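Side-chain contacts in esterase E25 (Uncultured bacterium, PDB 4Q05), which probably hydrolyses carboxylic esters, as a dimeric member of the GTSAG motif subfamily of bacterial hormone-sensitive lipases: residues Leu296-Arg301 with Ala307-His312; Leu303-Thr308 with Leu324-Gly329; Gly208-Met213 with Ala237-Thr242. One frame throughout, in Å; residues are numbered along the deposited sequence.

Contact 1. Residues Leu296-Arg301 with Ala307-His312. With NA (sodium ion), chain C.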
loop_
_atom_site.group_PDB
_atom_site.type_symbol
_atom_site.label_atom_id
_atom_site.label_comp_id
_atom_site.label_asym_id
_atom_site.label_seq_id
_atom_site.Cartn_x
_atom_site.Cartn_y
_atom_site.Cartn_z
ATOM N N LEU A 296 8.140 -0.599 -5.664
ATOM C CA LEU A 296 7.725 -1.742 -4.847
ATOM C C LEU A 296 6.296 -2.148 -5.160
ATOM O O LEU A 296 5.454 -1.310 -5.426
ATOM C CB LEU A 296 7.818 -1.431 -3.347
ATOM C CG LEU A 296 9.171 -0.947 -2.817
ATOM C CD1 LEU A 296 9.176 0.581 -2.754
ATOM C CD2 LEU A 296 9.434 -1.552 -1.433
ATOM N N ILE A 297 6.030 -3.441 -5.110
ATOM C CA ILE A 297 4.705 -3.943 -5.431
ATOM C C ILE A 297 4.334 -5.092 -4.508
ATOM O O ILE A 297 5.180 -5.917 -4.133
ATOM C CB ILE A 297 4.604 -4.348 -6.923
ATOM C CG1 ILE A 297 3.219 -4.927 -7.230
ATOM C CG2 ILE A 297 5.658 -5.360 -7.280
ATOM C CD1 ILE A 297 3.031 -5.221 -8.691
ATOM N N THR A 298 3.068 -5.122 -4.115
ATOM C CA THR A 298 2.556 -6.164 -3.249
ATOM C C THR A 298 1.025 -6.150 -3.422
ATOM O O THR A 298 0.524 -5.596 -4.394
ATOM C CB THR A 298 2.998 -5.935 -1.779
ATOM O OG1 THR A 298 2.470 -6.959 -0.926
ATOM C CG2 THR A 298 2.534 -4.566 -1.280
ATOM N N GLY A 299 0.282 -6.765 -2.511
ATOM C CA GLY A 299 -1.163 -6.774 -2.647
ATOM C C GLY A 299 -1.820 -7.086 -1.327
ATOM O O GLY A 299 -1.137 -7.422 -0.364
ATOM N N THR A 300 -3.149 -7.000 -1.287
ATOM C CA THR A 300 -3.874 -7.123 -0.035
ATOM C C THR A 300 -3.742 -8.498 0.603
ATOM O O THR A 300 -3.893 -8.632 1.807
ATOM C CB THR A 300 -5.364 -6.810 -0.237
ATOM O OG1 THR A 300 -5.853 -7.613 -1.312
ATOM C CG2 THR A 300 -5.560 -5.327 -0.581
ATOM N N ARG A 301 -3.473 -9.532 -0.191
ATOM C CA ARG A 301 -3.409 -10.886 0.364
ATOM C C ARG A 301 -1.977 -11.386 0.546
ATOM O O ARG A 301 -1.749 -12.541 0.893
ATOM C CB ARG A 301 -4.203 -11.861 -0.516
ATOM C CG ARG A 301 -5.652 -11.436 -0.688
ATOM C CD ARG A 301 -6.517 -12.528 -1.311
ATOM N NE ARG A 301 -7.888 -12.043 -1.444
ATOM C CZ ARG A 301 -8.950 -12.823 -1.609
ATOM N NH1 ARG A 301 -8.803 -14.141 -1.673
ATOM N NH2 ARG A 301 -10.160 -12.279 -1.719
ATOM N N ALA A 307 6.205 -6.555 4.990
ATOM C CA ALA A 307 7.621 -6.416 4.636
ATOM C C ALA A 307 7.767 -5.347 3.564
ATOM O O ALA A 307 8.723 -4.557 3.561
ATOM C CB ALA A 307 8.199 -7.758 4.131
ATOM N N THR A 308 6.799 -5.317 2.653
ATOM C CA THR A 308 6.874 -4.417 1.518
ATOM C C THR A 308 6.637 -2.964 1.923
ATOM O O THR A 308 7.429 -2.072 1.598
ATOM C CB THR A 308 5.857 -4.814 0.428
ATOM O OG1 THR A 308 6.081 -6.187 0.066
ATOM C CG2 THR A 308 6.019 -3.900 -0.812
ATOM N N VAL A 309 5.545 -2.732 2.629
ATOM C CA VAL A 309 5.156 -1.366 2.946
ATOM C C VAL A 309 6.073 -0.799 4.024
ATOM O O VAL A 309 6.324 0.403 4.059
ATOM C CB VAL A 309 3.668 -1.246 3.350
ATOM C CG1 VAL A 309 2.774 -1.804 2.236
ATOM C CG2 VAL A 309 3.383 -1.936 4.676
ATOM N N ARG A 310 6.583 -1.672 4.886
ATOM C CA ARG A 310 7.576 -1.261 5.877
ATOM C C ARG A 310 8.821 -0.814 5.153
ATOM O O ARG A 310 9.445 0.167 5.532
ATOM C CB ARG A 310 7.903 -2.388 6.854
ATOM C CG ARG A 310 6.807 -2.644 7.889
ATOM C CD ARG A 310 7.105 -3.903 8.676
ATOM N NE ARG A 310 8.347 -3.766 9.430
ATOM C CZ ARG A 310 9.065 -4.782 9.895
ATOM N NH1 ARG A 310 8.683 -6.033 9.672
ATOM N NH2 ARG A 310 10.181 -4.547 10.563
ATOM N N THR A 311 9.180 -1.514 4.084
ATOM C CA THR A 311 10.366 -1.126 3.331
ATOM C C THR A 311 10.127 0.187 2.582
ATOM O O THR A 311 10.981 1.066 2.571
ATOM C CB THR A 311 10.812 -2.219 2.343
ATOM O OG1 THR A 311 11.182 -3.406 3.065
ATOM C CG2 THR A 311 11.995 -1.728 1.530
ATOM N N HIS A 312 8.964 0.304 1.956
ATOM C CA HIS A 312 8.609 1.512 1.235
ATOM C C HIS A 312 8.686 2.715 2.172
ATOM O O HIS A 312 9.220 3.765 1.816
ATOM C CB HIS A 312 7.188 1.415 0.660
ATOM C CG HIS A 312 6.693 2.703 0.078
ATOM N ND1 HIS A 312 5.759 3.497 0.709
ATOM C CD2 HIS A 312 7.028 3.352 -1.062
ATOM C CE1 HIS A 312 5.524 4.571 -0.028
ATOM N NE2 HIS A 312 6.289 4.511 -1.104
HETATM NA NA NA C . 3.887 2.284 2.321
#
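Strand 296-299 and the helix carrying residues 307-312 run nearly antiparallel, their short axes 8.5 Å apart at closest approach and inclined at 146°. The backbones are nearest where Thr298 faces Thr308, with Leu296 opposite His312 one helical turn on. This is the strand-to-helix half of a right-handed beta-alpha-beta unit of the alpha/beta hydrolase fold. The two threonines pass with their side chains running in opposing senses, methyl against methyl, with Thr298 CG2 3.6 Å from Thr308 CG2. Thr298 keeps its hydroxyl anti to the backbone N (chi1 179°), which leaves CG2 to face the helix while OG1 bonds Asp302. Leu296 spreads its two methyls over the next turn: CD2 lies 3.7 Å from Thr308 O and also reaches Thr311 CG2, whereas Leu296 CD1 comes in the ring plane to the edge of His312, 3.9 Å from His312 CD2. Replacing Leu296 by alanine would probably open a gap between the strand and this helical turn and leave the imidazole edge without its apolar support. The ring is held by its two nitrogens as well: NE2 bonds Ala322 O, and ND1 lies 2.8 Å from a sodium ion that Val326 O of the second subunit also binds. Thr311 OG1 bonds Ala307 O at 2.8 Å, nearly along the C=O axis, the same oxygen that takes the helical bond from Thr311 N. Across the interface the chemistry is thus almost wholly apolar, the polar ends being satisfied within the helix, by neighbouring residues or at the sodium ion.

Contact 2. Residues Leu303-Thr308 with Leu324-Gly329. With NA (sodium ion), chain D.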
loop_
_atom_site.group_PDB
_atom_site.type_symbol
_atom_site.label_atom_id
_atom_site.label_comp_id
_atom_site.label_asym_id
_atom_site.label_seq_id
_atom_site.Cartn_x
_atom_site.Cartn_y
_atom_site.Cartn_z
ATOM N N LEU A 303 1.404 -12.274 2.105
ATOM C CA LEU A 303 1.986 -12.541 3.417
ATOM C C LEU A 303 3.115 -11.555 3.693
ATOM O O LEU A 303 3.421 -11.275 4.853
ATOM C CB LEU A 303 2.538 -13.970 3.495
ATOM C CG LEU A 303 2.725 -14.541 4.901
ATOM C CD1 LEU A 303 1.363 -14.916 5.478
ATOM C CD2 LEU A 303 3.672 -15.765 4.904
ATOM N N LEU A 304 3.730 -11.038 2.627
ATOM C CA LEU A 304 4.823 -10.066 2.761
ATOM C C LEU A 304 4.376 -8.624 2.500
ATOM O O LEU A 304 5.208 -7.735 2.269
ATOM C CB LEU A 304 5.995 -10.402 1.835
ATOM C CG LEU A 304 6.582 -11.809 2.024
ATOM C CD1 LEU A 304 7.829 -11.978 1.162
ATOM C CD2 LEU A 304 6.919 -12.030 3.486
ATOM N N LEU A 305 3.075 -8.392 2.539
ATOM C CA LEU A 305 2.563 -7.025 2.451
ATOM C C LEU A 305 3.290 -6.102 3.443
ATOM O O LEU A 305 3.759 -5.030 3.067
ATOM C CB LEU A 305 1.056 -7.010 2.709
ATOM C CG LEU A 305 0.414 -5.640 2.927
ATOM C CD1 LEU A 305 0.599 -4.745 1.702
ATOM C CD2 LEU A 305 -1.075 -5.786 3.290
ATOM N N SER A 306 3.388 -6.527 4.706
ATOM C CA SER A 306 4.042 -5.725 5.740
ATOM C C SER A 306 5.514 -5.497 5.401
ATOM O O SER A 306 6.026 -4.375 5.514
ATOM C CB SER A 306 3.912 -6.397 7.124
ATOM O OG SER A 306 2.591 -6.303 7.619
ATOM N N ALA A 307 6.205 -6.555 4.990
ATOM C CA ALA A 307 7.621 -6.416 4.636
ATOM C C ALA A 307 7.767 -5.347 3.564
ATOM O O ALA A 307 8.723 -4.557 3.561
ATOM C CB ALA A 307 8.199 -7.758 4.131
ATOM N N THR A 308 6.799 -5.317 2.653
ATOM C CA THR A 308 6.874 -4.417 1.518
ATOM C C THR A 308 6.637 -2.964 1.923
ATOM O O THR A 308 7.429 -2.072 1.598
ATOM C CB THR A 308 5.857 -4.814 0.428
ATOM O OG1 THR A 308 6.081 -6.187 0.066
ATOM C CG2 THR A 308 6.019 -3.900 -0.812
ATOM N N LEU A 324 5.083 3.018 -4.342
ATOM C CA LEU A 324 4.443 1.794 -3.886
ATOM C C LEU A 324 3.159 1.508 -4.669
ATOM O O LEU A 324 2.355 2.415 -4.915
ATOM C CB LEU A 324 4.094 1.899 -2.396
ATOM C CG LEU A 324 3.254 0.719 -1.873
ATOM C CD1 LEU A 324 4.051 -0.585 -1.792
ATOM C CD2 LEU A 324 2.659 1.042 -0.504
ATOM N N PHE A 325 2.979 0.244 -5.045
ATOM C CA PHE A 325 1.748 -0.239 -5.670
ATOM C C PHE A 325 1.239 -1.449 -4.903
ATOM O O PHE A 325 1.966 -2.416 -4.706
ATOM C CB PHE A 325 1.998 -0.594 -7.139
ATOM C CG PHE A 325 2.441 0.582 -7.952
ATOM C CD1 PHE A 325 3.762 0.995 -7.930
ATOM C CD2 PHE A 325 1.531 1.299 -8.704
ATOM C CE1 PHE A 325 4.170 2.094 -8.666
ATOM C CE2 PHE A 325 1.930 2.401 -9.440
ATOM C CZ PHE A 325 3.252 2.795 -9.420
ATOM N N VAL A 326 -0.005 -1.372 -4.450
ATOM C CA VAL A 326 -0.645 -2.459 -3.715
ATOM C C VAL A 326 -1.918 -2.823 -4.469
ATOM O O VAL A 326 -2.807 -1.994 -4.643
ATOM C CB VAL A 326 -1.021 -2.036 -2.280
ATOM C CG1 VAL A 326 -1.715 -3.187 -1.536
ATOM C CG2 VAL A 326 0.226 -1.554 -1.514
ATOM N N TYR A 327 -2.005 -4.064 -4.915
ATOM C CA TYR A 327 -3.146 -4.494 -5.708
ATOM C C TYR A 327 -4.140 -5.288 -4.892
ATOM O O TYR A 327 -3.789 -6.266 -4.257
ATOM C CB TYR A 327 -2.682 -5.303 -6.917
ATOM C CG TYR A 327 -2.010 -4.414 -7.930
ATOM C CD1 TYR A 327 -2.757 -3.735 -8.891
ATOM C CD2 TYR A 327 -0.641 -4.216 -7.898
ATOM C CE1 TYR A 327 -2.150 -2.893 -9.805
ATOM C CE2 TYR A 327 -0.028 -3.380 -8.801
ATOM C CZ TYR A 327 -0.789 -2.717 -9.752
ATOM O OH TYR A 327 -0.161 -1.890 -10.651
ATOM N N GLU A 328 -5.390 -4.847 -4.926
ATOM C CA GLU A 328 -6.496 -5.600 -4.354
ATOM C C GLU A 328 -6.460 -7.046 -4.855
ATOM O O GLU A 328 -6.383 -7.276 -6.062
ATOM C CB GLU A 328 -7.808 -4.944 -4.795
ATOM C CG GLU A 328 -9.071 -5.675 -4.413
ATOM C CD GLU A 328 -9.373 -5.541 -2.945
ATOM O OE1 GLU A 328 -8.487 -5.065 -2.197
ATOM O OE2 GLU A 328 -10.487 -5.917 -2.536
ATOM N N GLY A 329 -6.528 -8.003 -3.927
ATOM C CA GLY A 329 -6.614 -9.419 -4.251
ATOM C C GLY A 329 -5.279 -10.130 -4.424
ATOM O O GLY A 329 -5.199 -11.360 -4.369
HETATM NA NA NA D . -1.993 0.795 -4.634
#
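Leu304 O is gripped by two groups of Thr308: the backbone N at 2.9 Å and the hydroxyl OG1 at 2.8 Å, the latter lying above the carbonyl plane, 39° out of it. Leu304 is the N-cap residue, so this pair of hydrogen bonds closes the first turn of helix 305-317. With OG1 beside the backbone N (chi1 -55°), CG2 of Thr308 is left anti to it and meets CD1 of Leu324 at 4.0 Å, the two side chains passing at a slant. One turn earlier, Leu305 starts out alongside the strand, but its end bends nearer and brings CD1 to within 4.3 Å of Val326 CG1. These pairs join the helix of the beta-alpha-beta unit to its second strand, 322-327, one of the two edge strands of the sheet within this chain; Thr298 of the neighbouring strand touches Leu305 and Val326. The carbonyl of Val326 serves the dimer, its O atom lying 2.9 Å from a second sodium ion, which His312 ND1 of the second subunit also binds. Nearby, Leu324 packs on Leu324 of that subunit, and Glu328 OE1 is hydrogen-bonded to Ser306 OG of the second subunit.

Contact 3. Residues Gly208-Met213 with Ala237-Thr242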
loop_
_atom_site.group_PDB
_atom_site.type_symbol
_atom_site.label_atom_id
_atom_site.label_comp_id
_atom_site.label_asym_id
_atom_site.label_seq_id
_atom_site.Cartn_x
_atom_site.Cartn_y
_atom_site.Cartn_z
ATOM N N GLY A 208 15.271 -12.908 -3.683
ATOM C CA GLY A 208 16.138 -12.177 -4.594
ATOM C C GLY A 208 16.109 -10.686 -4.279
ATOM O O GLY A 208 17.134 -10.011 -4.342
ATOM N N ALA A 209 14.929 -10.181 -3.930
ATOM C CA ALA A 209 14.787 -8.792 -3.497
ATOM C C ALA A 209 15.586 -8.574 -2.215
ATOM O O ALA A 209 16.121 -7.494 -1.980
ATOM C CB ALA A 209 13.336 -8.467 -3.253
ATOM N N ASN A 210 15.638 -9.612 -1.384
ATOM C CA ASN A 210 16.445 -9.595 -0.177
ATOM C C ASN A 210 17.924 -9.406 -0.530
ATOM O O ASN A 210 18.584 -8.529 0.012
ATOM C CB ASN A 210 16.217 -10.882 0.641
ATOM C CG ASN A 210 17.056 -10.930 1.902
ATOM O OD1 ASN A 210 18.284 -10.813 1.847
ATOM N ND2 ASN A 210 16.400 -11.108 3.047
ATOM N N LEU A 211 18.436 -10.212 -1.457
ATOM C CA LEU A 211 19.826 -10.059 -1.914
ATOM C C LEU A 211 20.047 -8.691 -2.535
ATOM O O LEU A 211 21.099 -8.078 -2.360
ATOM C CB LEU A 211 20.195 -11.121 -2.950
ATOM C CG LEU A 211 20.119 -12.577 -2.509
ATOM C CD1 LEU A 211 20.286 -13.473 -3.734
ATOM C CD2 LEU A 211 21.158 -12.876 -1.417
ATOM N N THR A 212 19.052 -8.212 -3.273
ATOM C CA THR A 212 19.166 -6.904 -3.912
ATOM C C THR A 212 19.366 -5.813 -2.858
ATOM O O THR A 212 20.277 -4.993 -2.949
ATOM C CB THR A 212 17.938 -6.609 -4.799
ATOM O OG1 THR A 212 18.004 -7.442 -5.959
ATOM C CG2 THR A 212 17.921 -5.156 -5.250
ATOM N N MET A 213 18.517 -5.816 -1.844
ATOM C CA MET A 213 18.655 -4.847 -0.767
ATOM C C MET A 213 20.022 -4.977 -0.079
ATOM O O MET A 213 20.693 -3.981 0.186
ATOM C CB MET A 213 17.518 -5.015 0.247
ATOM C CG MET A 213 16.134 -4.665 -0.327
ATOM S SD MET A 213 14.852 -4.959 0.905
ATOM C CE MET A 213 15.191 -3.641 2.085
ATOM N N ALA A 237 12.057 -8.636 2.964
ATOM C CA ALA A 237 12.858 -7.599 3.610
ATOM C C ALA A 237 13.065 -7.850 5.106
ATOM O O ALA A 237 14.096 -7.494 5.671
ATOM C CB ALA A 237 12.224 -6.224 3.378
ATOM N N ASP A 238 12.074 -8.452 5.747
ATOM C CA ASP A 238 12.200 -8.867 7.151
ATOM C C ASP A 238 11.732 -10.301 7.276
ATOM O O ASP A 238 10.536 -10.575 7.173
ATOM C CB ASP A 238 11.354 -7.966 8.059
ATOM C CG ASP A 238 11.495 -8.307 9.536
ATOM O OD1 ASP A 238 12.108 -9.351 9.870
ATOM O OD2 ASP A 238 10.977 -7.524 10.367
ATOM N N MET A 239 12.670 -11.223 7.485
ATOM C CA MET A 239 12.308 -12.640 7.527
ATOM C C MET A 239 12.158 -13.202 8.938
ATOM O O MET A 239 11.954 -14.397 9.099
ATOM C CB MET A 239 13.281 -13.491 6.713
ATOM C CG MET A 239 13.408 -13.056 5.242
ATOM S SD MET A 239 11.808 -12.790 4.419
ATOM C CE MET A 239 10.992 -14.371 4.677
ATOM N N SER A 240 12.276 -12.355 9.958
ATOM C CA SER A 240 11.776 -12.735 11.270
ATOM C C SER A 240 10.273 -12.703 11.119
ATOM O O SER A 240 9.766 -12.153 10.143
ATOM C CB SER A 240 12.225 -11.753 12.360
ATOM O OG SER A 240 11.647 -10.474 12.170
ATOM N N LYS A 241 9.547 -13.278 12.069
ATOM C CA LYS A 241 8.106 -13.247 11.974
ATOM C C LYS A 241 7.607 -11.930 12.547
ATOM O O LYS A 241 6.877 -11.884 13.542
ATOM C CB LYS A 241 7.460 -14.453 12.655
ATOM C CG LYS A 241 6.068 -14.739 12.110
ATOM C CD LYS A 241 5.434 -15.955 12.747
ATOM C CE LYS A 241 4.007 -16.143 12.226
ATOM N NZ LYS A 241 3.345 -17.306 12.886
ATOM N N THR A 242 8.029 -10.851 11.901
ATOM C CA THR A 242 7.629 -9.521 12.300
ATOM C C THR A 242 6.949 -8.893 11.101
ATOM O O THR A 242 7.538 -8.818 10.027
ATOM C CB THR A 242 8.846 -8.674 12.676
ATOM O OG1 THR A 242 9.642 -9.379 13.635
ATOM C CG2 THR A 242 8.409 -7.314 13.242
#
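Helix 206-221, which starts within the probable nucleophile elbow (a GxSxG pattern that includes Gly208) of this alpha/beta hydrolase, packs here against the loop leading from strand 229-235 to helix 244-248. The backbones draw closest at Asn210 and Ala237, whose CA atoms are 5.6 Å apart. Met213 lies one turn further along the helix and meets the start of the loop with the end of its side chain: SD is 3.8 Å from Ala237 CB, and CE comes to 4.1 Å from that same methyl carbon. The chain is extended at chi2 and then bent at chi3 (70°), which folds CE back beside the alanine; Thr311 of helix 305-317 touches both residues. Asn210 reaches out with CG anti to the backbone N (chi1 179°), and its ND2 passes obliquely by Met239 CG at 4.2 Å, a van der Waals touch. The polar work of this buried amide is done with other partners: ND2 gives its hydrogens to Gly236 O and Val281 O, while OD1 accepts from Tyr270 OH, so that both ends of the group are engaged and its rotation is probably fixed. Beyond the touching residues the loop is shaped by Asp238, which forms an Asx turn. Asp238 OD1 accepts twice from Ser240: from Ser240 N on the anti side at 3.0 Å and from Ser240 OG on the syn side at 2.6 Å.

How the contacts relate
Along the chain contact 3 comes first, closing before contacts 1 and 2, which interleave within one beta-alpha-beta unit. The centres of contacts 1 and 2 are about 3 Å apart; both use helix 305-317, share Ala307 and Thr308, and reach neighbouring strands 294-299 and 322-327 of the same sheet. Contact 3 lies about 12 Å from contact 1 and 14 Å from contact 2, centre to centre. It is tied to contact 1 by the Arg310-Asp238 salt bridge. Helix 305-317 thus connects the loop packed on the helix that starts in the probable nucleophile elbow with the sheet edge, where contacts 1 and 2 both touch the second subunit.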